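Local coordinates for protein ABC-type phosphate transport system, periplasmic component (Lactobacillus brevis, PDB 4ECF) that probably serves as the solute-binding component of an ABC transporter, capturing phosphate outside the cytoplasmic membrane for import, at residues Gly82-Val87 with Val173-Val178. Numbering follows the deposited sequence.
With ACT (acetate ion), chain C.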
loop_
_atom_site.group_PDB
_atom_site.type_symbol
_atom_site.label_atom_id
_atom_site.label_comp_id
_atom_site.label_asym_id
_atom_site.label_seq_id
_atom_site.Cartn_x
_atom_site.Cartn_y
_atom_site.Cartn_z
ATOM N N GLY A 82 1.755 -4.540 4.171
ATOM C CA GLY A 82 1.907 -3.747 5.371
ATOM C C GLY A 82 2.247 -2.312 5.025
ATOM O O GLY A 82 2.881 -2.035 3.986
ATOM N N ILE A 83 1.766 -1.407 5.859
ATOM C CA ILE A 83 2.060 0.038 5.754
ATOM C C ILE A 83 2.703 0.492 7.057
ATOM O O ILE A 83 2.230 0.155 8.174
ATOM C CB ILE A 83 0.781 0.831 5.466
ATOM C CG1 ILE A 83 0.230 0.442 4.090
ATOM C CG2 ILE A 83 1.015 2.372 5.593
ATOM C CD1 ILE A 83 -1.249 0.719 3.973
ATOM N N THR A 84 3.757 1.285 6.917
ATOM C CA THR A 84 4.508 1.768 8.077
ATOM C C THR A 84 4.772 3.278 7.997
ATOM O O THR A 84 5.016 3.817 6.921
ATOM C CB THR A 84 5.834 1.046 8.260
ATOM O OG1 THR A 84 6.476 1.505 9.466
ATOM C CG2 THR A 84 6.787 1.250 7.109
ATOM N N PRO A 85 4.671 3.959 9.137
ATOM C CA PRO A 85 5.244 5.317 9.169
ATOM C C PRO A 85 6.736 5.247 8.907
ATOM O O PRO A 85 7.412 4.252 9.242
ATOM C CB PRO A 85 4.996 5.795 10.597
ATOM C CG PRO A 85 4.208 4.757 11.288
ATOM C CD PRO A 85 4.265 3.504 10.479
ATOM N N ILE A 86 7.242 6.282 8.225
ATOM C CA ILE A 86 8.651 6.452 8.001
ATOM C C ILE A 86 9.049 7.862 8.352
ATOM O O ILE A 86 8.278 8.788 8.194
ATOM C CB ILE A 86 9.069 6.163 6.524
ATOM C CG1 ILE A 86 8.232 6.953 5.503
ATOM C CG2 ILE A 86 8.969 4.645 6.209
ATOM C CD1 ILE A 86 8.893 7.059 4.130
ATOM N N VAL A 87 10.257 8.007 8.879
ATOM C CA VAL A 87 10.775 9.305 9.247
ATOM C C VAL A 87 12.163 9.532 8.688
ATOM O O VAL A 87 12.883 8.608 8.357
ATOM C CB VAL A 87 10.807 9.506 10.774
ATOM C CG1 VAL A 87 9.407 9.407 11.379
ATOM C CG2 VAL A 87 11.770 8.530 11.439
ATOM N N VAL A 173 4.348 4.640 4.146
ATOM C CA VAL A 173 4.633 3.934 2.928
ATOM C C VAL A 173 4.501 2.439 3.134
ATOM O O VAL A 173 4.654 1.920 4.250
ATOM C CB VAL A 173 6.045 4.277 2.374
ATOM C CG1 VAL A 173 7.162 3.541 3.137
ATOM C CG2 VAL A 173 6.073 4.148 0.867
ATOM N N ALA A 174 4.149 1.779 2.051
ATOM C CA ALA A 174 4.097 0.297 2.033
ATOM C C ALA A 174 5.463 -0.304 2.427
ATOM O O ALA A 174 6.500 0.217 2.073
ATOM C CB ALA A 174 3.668 -0.179 0.636
ATOM N N PHE A 175 5.453 -1.459 3.123
ATOM C CA PHE A 175 6.670 -2.112 3.603
ATOM C C PHE A 175 7.828 -2.291 2.566
ATOM O O PHE A 175 9.004 -2.011 2.879
ATOM C CB PHE A 175 6.326 -3.515 4.161
ATOM C CG PHE A 175 5.725 -3.549 5.557
ATOM C CD1 PHE A 175 5.253 -2.425 6.224
ATOM C CD2 PHE A 175 5.541 -4.775 6.173
ATOM C CE1 PHE A 175 4.689 -2.534 7.488
ATOM C CE2 PHE A 175 4.989 -4.874 7.450
ATOM C CZ PHE A 175 4.547 -3.764 8.082
ATOM N N SER A 176 7.494 -2.643 1.351
ATOM C CA SER A 176 8.566 -2.852 0.337
ATOM C C SER A 176 9.427 -1.615 0.064
ATOM O O SER A 176 10.630 -1.715 -0.295
ATOM C CB SER A 176 7.991 -3.281 -0.992
ATOM O OG SER A 176 7.733 -2.152 -1.798
ATOM N N TYR A 177 8.812 -0.440 0.211
ATOM C CA TYR A 177 9.529 0.761 -0.099
ATOM C C TYR A 177 10.530 1.130 0.977
ATOM O O TYR A 177 11.368 1.987 0.763
ATOM C CB TYR A 177 8.560 1.938 -0.326
ATOM C CG TYR A 177 7.853 1.931 -1.681
ATOM C CD1 TYR A 177 6.726 1.131 -1.921
ATOM C CD2 TYR A 177 8.349 2.692 -2.744
ATOM C CE1 TYR A 177 6.123 1.089 -3.159
ATOM C CE2 TYR A 177 7.735 2.671 -3.986
ATOM C CZ TYR A 177 6.631 1.857 -4.215
ATOM O OH TYR A 177 6.032 1.921 -5.459
ATOM N N VAL A 178 10.435 0.526 2.163
ATOM C CA VAL A 178 11.369 0.886 3.211
ATOM C C VAL A 178 12.788 0.448 2.811
ATOM O O VAL A 178 12.963 -0.693 2.392
ATOM C CB VAL A 178 10.973 0.262 4.584
ATOM C CG1 VAL A 178 12.049 0.562 5.618
ATOM C CG2 VAL A 178 9.594 0.778 5.033
HETATM C C ACT C . 10.524 -0.218 -4.356
HETATM O O ACT C . 11.433 0.017 -3.530
HETATM O OXT ACT C . 9.626 -1.035 -4.079
HETATM C CH3 ACT C . 10.526 0.503 -5.677
#
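The ring of Phe175 lies flat over Gly82, whose CA stands 3.5 Å from the ring centroid and almost on the ring normal, a CH-pi contact over the face. The ring thus packs directly on the Gly82 main chain. With CG turned beside its own backbone N (chi1 -79°), Phe175 folds back over the strand, bringing CD1 within 3.2 Å of Gly82 C, while CB of Thr84 approaches CE1 obliquely. Next to this contact, Phe175 N donates to Gly82 O at 2.8 Å from above the carbonyl plane, and that same oxygen receives a CA-H...O contact from Ala174.

The strands 73-87 and 169-174 run antiparallel here within the central sheet of one lobe of a periplasmic-binding-protein fold. Thr84 and Val173 form a hydrogen-bonded pair, the bond from Thr84 N to Val173 O being nearly straight at 175°; Ile83 and Ala174 form the adjoining non-hydrogen-bonded pair. Past Ala174 the chain leaves the sheet in a 3-10 turn, which returns Val178 to the face carrying Thr84 and Val173.

On that face methyl groups carry the packing. OG1 of Thr84 lies anti to the backbone N (chi1 -176°) and donates to Pro85 O, which leaves CG2 facing Val178 CG2, 3.5 Å away; the two side chains cross at about a right angle. Ile86 crosses Val173 at a slant, its CG2 meeting Val173 CG1 at 3.7 Å and, more loosely, passing Val178 CG2. Helix 156-165 touches Ile86 through Val163 and Val173 through Ser156, while Trp202 meets the Phe175 ring edge-to-face and hydrogen-bonds Ile83 O.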